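PDB 3CBW: YdhT protein from Bacillus subtilis, which catalyses the endo hydrolysis of beta-1,4-linked mannan, galactomannan and glucomannan, and so takes part in the breakdown of glucomannan. Local coordinates for residues 108-113 / 303-308; 173-178 / 273-278; 248-251 / 257-260. The protein carries 3 engineered substitutions. All blocks are in the same frame, centred on the assembly; numbering follows the deposited sequence.

Contact 1 of 3, residues 108-113 / 303-308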
# COMPACT_ATOMS: atom_id res chain seq x y z
N ILE A 108 2.42 -12.44 0.24
CA ILE A 108 1.79 -11.61 -0.80
C ILE A 108 2.61 -10.33 -0.97
O ILE A 108 2.97 -9.69 0.02
CB ILE A 108 0.33 -11.20 -0.43
CG1 ILE A 108 -0.59 -12.40 -0.19
CG2 ILE A 108 -0.28 -10.30 -1.51
CD1 ILE A 108 -1.93 -12.01 0.45
N PRO A 109 2.93 -9.96 -2.21
CA PRO A 109 3.65 -8.70 -2.43
C PRO A 109 2.76 -7.47 -2.43
O PRO A 109 1.58 -7.54 -2.78
CB PRO A 109 4.32 -8.92 -3.79
CG PRO A 109 3.34 -9.79 -4.52
CD PRO A 109 2.72 -10.70 -3.48
N GLN A 110 3.37 -6.35 -2.07
CA GLN A 110 2.72 -5.04 -2.07
C GLN A 110 3.65 -4.05 -2.73
O GLN A 110 4.85 -4.03 -2.44
CB GLN A 110 2.41 -4.60 -0.63
CG GLN A 110 1.65 -3.27 -0.50
CD GLN A 110 2.49 -2.03 -0.15
OE1 GLN A 110 1.92 -1.05 0.34
NE2 GLN A 110 3.81 -2.05 -0.37
N ILE A 111 3.10 -3.21 -3.60
CA ILE A 111 3.88 -2.16 -4.26
C ILE A 111 3.27 -0.78 -4.02
O ILE A 111 2.06 -0.58 -4.22
CB ILE A 111 4.00 -2.44 -5.78
CG1 ILE A 111 4.81 -3.73 -5.99
CG2 ILE A 111 4.65 -1.26 -6.52
CD1 ILE A 111 4.82 -4.28 -7.41
N SER A 112 4.12 0.15 -3.58
CA SER A 112 3.79 1.58 -3.51
C SER A 112 4.70 2.35 -4.45
O SER A 112 5.62 1.79 -5.03
CB SER A 112 3.92 2.11 -2.08
OG SER A 112 5.25 1.97 -1.59
N LEU A 113 4.43 3.65 -4.59
CA LEU A 113 5.16 4.49 -5.54
C LEU A 113 5.43 5.88 -5.00
O LEU A 113 4.52 6.71 -4.90
CB LEU A 113 4.35 4.66 -6.83
CG LEU A 113 3.93 3.39 -7.58
CD1 LEU A 113 2.84 3.67 -8.60
CD2 LEU A 113 5.13 2.75 -8.26
N TYR A 303 -4.78 -6.45 7.61
CA TYR A 303 -3.33 -6.52 7.57
C TYR A 303 -2.72 -5.27 8.12
O TYR A 303 -3.38 -4.23 8.23
CB TYR A 303 -2.80 -6.82 6.16
CG TYR A 303 -2.68 -5.71 5.12
CD1 TYR A 303 -1.61 -4.81 5.15
CD2 TYR A 303 -3.54 -5.67 4.03
CE1 TYR A 303 -1.46 -3.85 4.14
CE2 TYR A 303 -3.38 -4.72 3.02
CZ TYR A 303 -2.34 -3.82 3.08
OH TYR A 303 -2.19 -2.90 2.07
N PHE A 304 -1.45 -5.37 8.51
CA PHE A 304 -0.62 -4.19 8.76
C PHE A 304 0.67 -4.31 7.97
O PHE A 304 1.13 -5.42 7.68
CB PHE A 304 -0.33 -4.00 10.26
CG PHE A 304 0.54 -5.08 10.86
CD1 PHE A 304 1.93 -5.00 10.78
CD2 PHE A 304 -0.03 -6.16 11.51
CE1 PHE A 304 2.73 -5.99 11.34
CE2 PHE A 304 0.76 -7.16 12.07
CZ PHE A 304 2.14 -7.07 11.99
N LEU A 305 1.26 -3.16 7.63
CA LEU A 305 2.55 -3.14 6.95
C LEU A 305 3.45 -2.18 7.69
O LEU A 305 3.30 -0.96 7.57
CB LEU A 305 2.41 -2.72 5.47
CG LEU A 305 3.71 -2.75 4.66
CD1 LEU A 305 3.78 -4.02 3.85
CD2 LEU A 305 3.88 -1.53 3.74
N ALA A 306 4.32 -2.73 8.52
CA ALA A 306 5.25 -1.90 9.26
C ALA A 306 6.38 -1.47 8.35
O ALA A 306 6.81 -2.22 7.48
CB ALA A 306 5.79 -2.66 10.47
N TRP A 307 6.85 -0.24 8.54
CA TRP A 307 7.95 0.23 7.70
C TRP A 307 9.28 -0.42 8.13
O TRP A 307 9.32 -1.20 9.08
CB TRP A 307 8.02 1.76 7.71
CG TRP A 307 8.36 2.37 6.38
CD1 TRP A 307 9.48 3.11 6.07
CD2 TRP A 307 7.58 2.30 5.17
NE1 TRP A 307 9.43 3.50 4.75
CE2 TRP A 307 8.28 3.03 4.18
CE3 TRP A 307 6.36 1.69 4.83
CZ2 TRP A 307 7.79 3.17 2.87
CZ3 TRP A 307 5.90 1.82 3.51
CH2 TRP A 307 6.61 2.57 2.56
N ASN A 308 10.34 -0.15 7.39
CA ASN A 308 11.65 -0.75 7.67
C ASN A 308 12.51 0.19 8.52
O ASN A 308 11.98 1.09 9.18
CB ASN A 308 12.36 -1.16 6.37
CG ASN A 308 12.67 0.01 5.46
OD1 ASN A 308 12.20 1.13 5.65
ND2 ASN A 308 13.49 -0.24 4.44
O HOH W 1 0.04 -1.44 2.38
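Gln-110 OE1, which is 4.0 Å from Leu-305 CD2, is gripped twice by polar partners. A water donates to it, with the water oxygen 2.8 Å from Gln-110 OE1, and Arg-172 supplies a second hydrogen bond through NE. The same water accepts the hydroxyl proton of Tyr-303, its oxygen 2.7 Å from Tyr-303 OH and lying in the plane of the phenol at the ring edge. No direct hydrogen bond joins the two segments; this one water makes the polar connection. In the apolar part, Leu-305 CD2 lies to one side of the Gln-110 amide plane, offset from the amide carbon, 4.1 Å from Gln-110 NE2 and marginally nearer the oxygen, and the two side chains cross at a slant. Gln-110 takes this pose because its chain leaves with CG anti to the backbone N (chi1 -177°) and then bends at chi2 (-100°), which turns the amide toward the leucine. Further along, Ser-112 OG lies near the plane of the Trp-307 indole, at its edge, 4.4 Å from Trp-307 CH2. That hydroxyl is bonded to Asp-76, while Trp-307, a probable substrate-binding residue by similarity, is stacked on Phe-46. The example illustrates how a closed barrel fills its middle. Strands 108-114 and 301-306 are not paired, and the CA atoms of Gln-110 and Leu-305 stay 9.2 Å apart; strands 72-79 and 41-49 join them around one arc of the sheet, with Ile-72 touching Gln-110, Tyr-303 and Leu-305, and on the other side of strand 301-306, strand 271-278 touches Tyr-303 through Ala-272 and Thr-274.

Contact 2 of 3, residues 173-178 / 273-278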
# COMPACT_ATOMS: atom_id res chain seq x y z
N PRO A 173 -1.18 3.06 -4.93
CA PRO A 173 -0.67 4.28 -5.54
C PRO A 173 -1.20 5.54 -4.85
O PRO A 173 -2.28 5.51 -4.25
CB PRO A 173 -1.26 4.21 -6.95
CG PRO A 173 -2.62 3.58 -6.73
CD PRO A 173 -2.39 2.56 -5.62
N LEU A 174 -0.46 6.64 -4.94
CA LEU A 174 -0.98 7.96 -4.57
C LEU A 174 -1.45 8.00 -3.12
O LEU A 174 -2.52 8.54 -2.81
CB LEU A 174 -2.10 8.39 -5.52
CG LEU A 174 -1.79 8.41 -7.01
CD1 LEU A 174 -3.06 8.73 -7.77
CD2 LEU A 174 -0.69 9.41 -7.35
N HIS A 175 -0.62 7.47 -2.23
CA HIS A 175 -0.96 7.35 -0.82
C HIS A 175 -0.79 8.68 -0.08
O HIS A 175 -0.14 9.61 -0.56
CB HIS A 175 -0.12 6.25 -0.18
CG HIS A 175 1.35 6.51 -0.20
ND1 HIS A 175 2.09 6.66 -1.36
CD2 HIS A 175 2.24 6.57 0.83
CE1 HIS A 175 3.36 6.85 -1.03
NE2 HIS A 175 3.48 6.78 0.28
N GLU A 176 -1.41 8.77 1.10
CA GLU A 176 -1.27 9.94 1.98
C GLU A 176 -1.62 11.24 1.28
O GLU A 176 -1.00 12.28 1.50
CB GLU A 176 0.13 10.01 2.60
CG GLU A 176 0.42 8.77 3.45
CD GLU A 176 1.86 8.64 3.92
OE1 GLU A 176 2.65 9.61 3.82
OE2 GLU A 176 2.21 7.53 4.40
N MET A 177 -2.65 11.17 0.44
CA MET A 177 -3.09 12.29 -0.38
C MET A 177 -3.73 13.42 0.43
O MET A 177 -3.82 14.54 -0.07
CB MET A 177 -4.04 11.79 -1.47
CG MET A 177 -5.48 11.47 -1.01
SD MET A 177 -5.80 10.18 0.30
CE MET A 177 -5.17 8.66 -0.53
N ASN A 178 -4.19 13.12 1.64
CA ASN A 178 -4.70 14.15 2.54
C ASN A 178 -3.58 14.83 3.32
O ASN A 178 -3.83 15.79 4.05
CB ASN A 178 -5.78 13.60 3.49
CG ASN A 178 -5.28 12.46 4.35
OD1 ASN A 178 -4.41 11.70 3.94
ND2 ASN A 178 -5.87 12.30 5.53
N PHE A 273 -4.17 -1.42 8.02
CA PHE A 273 -3.15 -0.43 8.37
C PHE A 273 -2.03 -0.52 7.35
O PHE A 273 -1.13 -1.36 7.43
CB PHE A 273 -2.64 -0.63 9.80
CG PHE A 273 -3.59 -0.07 10.83
CD1 PHE A 273 -3.75 1.31 10.94
CD2 PHE A 273 -4.38 -0.89 11.61
CE1 PHE A 273 -4.65 1.86 11.83
CE2 PHE A 273 -5.28 -0.34 12.52
CZ PHE A 273 -5.42 1.04 12.62
N THR A 274 -2.17 0.30 6.31
CA THR A 274 -1.39 0.17 5.10
C THR A 274 0.06 0.61 5.24
O THR A 274 0.90 0.24 4.43
CB THR A 274 -2.11 0.89 3.95
OG1 THR A 274 -2.55 2.17 4.41
CG2 THR A 274 -3.33 0.08 3.52
N GLU A 275 0.35 1.41 6.27
CA GLU A 275 1.70 1.69 6.78
C GLU A 275 1.57 1.89 8.27
O GLU A 275 0.58 2.45 8.76
CB GLU A 275 2.30 2.98 6.24
CG GLU A 275 2.71 2.90 4.82
CD GLU A 275 3.63 4.05 4.37
OE1 GLU A 275 4.33 4.70 5.18
OE2 GLU A 275 3.67 4.29 3.17
N VAL A 276 2.56 1.41 9.02
CA VAL A 276 2.59 1.67 10.46
C VAL A 276 4.02 1.86 10.91
O VAL A 276 4.94 1.24 10.38
CB VAL A 276 1.88 0.54 11.30
CG1 VAL A 276 2.46 -0.80 11.04
CG2 VAL A 276 1.96 0.82 12.80
N GLY A 277 4.20 2.73 11.89
CA GLY A 277 5.45 2.78 12.62
C GLY A 277 5.42 3.84 13.69
O GLY A 277 4.47 4.62 13.79
N PRO A 278 6.47 3.87 14.51
CA PRO A 278 6.62 4.91 15.50
C PRO A 278 6.72 6.30 14.89
O PRO A 278 7.39 6.49 13.86
CB PRO A 278 7.92 4.54 16.23
CG PRO A 278 8.60 3.56 15.38
CD PRO A 278 7.56 2.88 14.55
O HOH W 2 5.31 6.21 2.32
O HOH W 3 5.05 7.32 4.94
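His-175 and Glu-176 face Glu-275 from a loop, the nearest CA atoms, of His-175 and Thr-274, being 9.3 Å apart, and at Glu-275 the chain turns a corner that breaks strand 271-278. The side chains bridge this gap. Glu-176 and Glu-275, both extended beyond CG, cross at about a right angle with their carboxylate planes 60° apart, and Glu-176 OE2 comes within 3.6 Å of Glu-275 OE1. One water donates to both of these oxygens, 2.9 Å from Glu-176 OE2 and 2.7 Å from Glu-275 OE1. The imidazole approaches the other oxygen obliquely, His-175 CD2 lying 3.6 Å from Glu-275 OE2. A second water donates to that oxygen and is hydrogen-bonded to His-175 NE2 at 2.8 Å. Outside partners fix the groups further: Arg-172 forms a salt bridge with Glu-275 OE2, the Tyr-251 hydroxyl is hydrogen-bonded to Glu-275 OE1, and Trp-181 holds Glu-176 OE1. An alanine in place of Glu-275 would probably leave Arg-172 and the Tyr-251 hydroxyl without their carboxylate mate and both waters without a common acceptor. By similarity, Glu-176 is the proton donor, Glu-275 the nucleophile and His-175 the residue that keeps the nucleophile in position. Two carboxylates facing each other from the ends of the fourth and seventh barrel strands are the catalytic signature of clan GH-A retaining glycosidases, to which family 26 belongs.

Contact 3 of 3, residues 248-251 / 257-260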
# COMPACT_ATOMS: atom_id res chain seq x y z
N LEU A 248 -5.29 3.02 6.47
CA LEU A 248 -4.59 4.17 7.03
C LEU A 248 -3.10 3.95 7.07
O LEU A 248 -2.64 2.90 7.52
CB LEU A 248 -5.06 4.43 8.46
CG LEU A 248 -6.51 4.91 8.59
CD1 LEU A 248 -6.97 4.87 10.03
CD2 LEU A 248 -6.68 6.33 8.03
N ASP A 249 -2.37 4.96 6.62
CA ASP A 249 -0.96 5.11 6.93
C ASP A 249 -0.87 5.83 8.28
O ASP A 249 -1.29 6.98 8.40
CB ASP A 249 -0.24 5.92 5.86
CG ASP A 249 -0.03 5.14 4.56
OD1 ASP A 249 -0.67 4.09 4.35
OD2 ASP A 249 0.81 5.59 3.74
N ALA A 250 -0.36 5.13 9.29
CA ALA A 250 -0.46 5.57 10.69
C ALA A 250 0.91 5.54 11.35
O ALA A 250 1.47 4.46 11.58
CB ALA A 250 -1.45 4.69 11.47
N TYR A 251 1.45 6.72 11.63
CA TYR A 251 2.67 6.84 12.41
C TYR A 251 2.30 7.55 13.69
O TYR A 251 1.75 8.63 13.67
CB TYR A 251 3.76 7.59 11.63
CG TYR A 251 4.28 6.76 10.48
CD1 TYR A 251 5.40 5.94 10.64
CD2 TYR A 251 3.61 6.75 9.26
CE1 TYR A 251 5.85 5.14 9.58
CE2 TYR A 251 4.06 5.95 8.20
CZ TYR A 251 5.18 5.15 8.37
OH TYR A 251 5.64 4.36 7.35
N SER A 257 -5.45 5.77 19.66
CA SER A 257 -6.03 7.06 19.30
C SER A 257 -5.98 7.35 17.81
O SER A 257 -6.15 8.49 17.39
CB SER A 257 -5.31 8.18 20.06
OG SER A 257 -5.68 8.14 21.42
N ILE A 258 -5.77 6.31 17.01
CA ILE A 258 -5.68 6.51 15.57
C ILE A 258 -7.06 6.86 15.02
O ILE A 258 -8.03 6.16 15.30
CB ILE A 258 -5.10 5.28 14.85
CG1 ILE A 258 -3.73 4.92 15.43
CG2 ILE A 258 -4.99 5.55 13.36
CD1 ILE A 258 -3.21 3.53 15.03
N ASN A 259 -7.13 7.97 14.29
CA ASN A 259 -8.37 8.46 13.72
C ASN A 259 -8.56 7.93 12.31
O ASN A 259 -7.61 7.90 11.52
CB ASN A 259 -8.31 9.99 13.72
CG ASN A 259 -9.55 10.65 13.16
OD1 ASN A 259 -9.77 10.66 11.95
ND2 ASN A 259 -10.36 11.23 14.04
N GLY A 260 -9.78 7.50 11.99
CA GLY A 260 -10.14 7.22 10.60
C GLY A 260 -10.75 5.86 10.33
O GLY A 260 -11.31 5.62 9.27
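Leu-248 CD1 is pressed against the loop opposite it, 3.4 Å from the carbonyl oxygen Asn-259 O and 3.9 Å from Ile-258 CG2. This is the tight end of the contact. The isobutyl group also abuts the backbone of Gly-260, with Leu-248 CD1 3.9 Å from Gly-260 C, and there is little room for anything larger: a CB built on Gly-260 would fall 3.0 Å from Leu-248 CD2. The backbone of Gly-260 (phi 128°) calls for glycine on its own account, so local conformation and packing agree. Next to this, Ala-250 CB meets two branches of one side chain, lying 4.1 Å from Ile-258 CG2 and equally far from Ile-258 CD1. Ile-258 straddles the methyl because CG2 stands anti to its backbone N while CG1 takes the position beside that N; Phe-273 and Ala-228 also touch it. The arrangement is a beta-alpha connection of a TIM barrel: strand 245-252 ends, the chain doubles back over the outward-facing residues of that strand, and Gly-260 serves as the N-cap position of helix 261-265. Residues of the opposite strand face turn inward instead, Asp-249 to a salt bridge with Arg-172. No hydrogen bond crosses between the two segments, which meet by van der Waals packing; the loop's polar bonds are made elsewhere, as by Ile-258 N with the Tyr-298 hydroxyl. Toward solvent the contact thins out. Asn-259 is exposed and directs its side chain away from the strand, its OD1 bonded to Lys-233 and Gln-263, and exposed Ser-257 turns its hydroxyl to Asp-254.

In the fold
The three contacts follow the barrel from its interior, through the catalytic centre, to its outer layer. Contacts 1 and 2 have centres 10 Å apart and share neighbouring strands, joined by a probable hydrogen bond of 2.9 Å from Val-276 N to Leu-305 O. Beside it, Trp-307 CZ3 packs 3.3 Å from Glu-275 CD, setting a likely sugar-binding ring against the presumed nucleophile. Contacts 2 and 3, centres 9 Å apart, meet where Tyr-251 OH lies 2.6 Å from Glu-275 OE1. Contact 3 packs on the outer side of strand 245-252, whose other side turns Tyr-251 toward the active site. Contacts 1 and 3, about 16 Å apart between centres, touch through Trp-307 and Tyr-251.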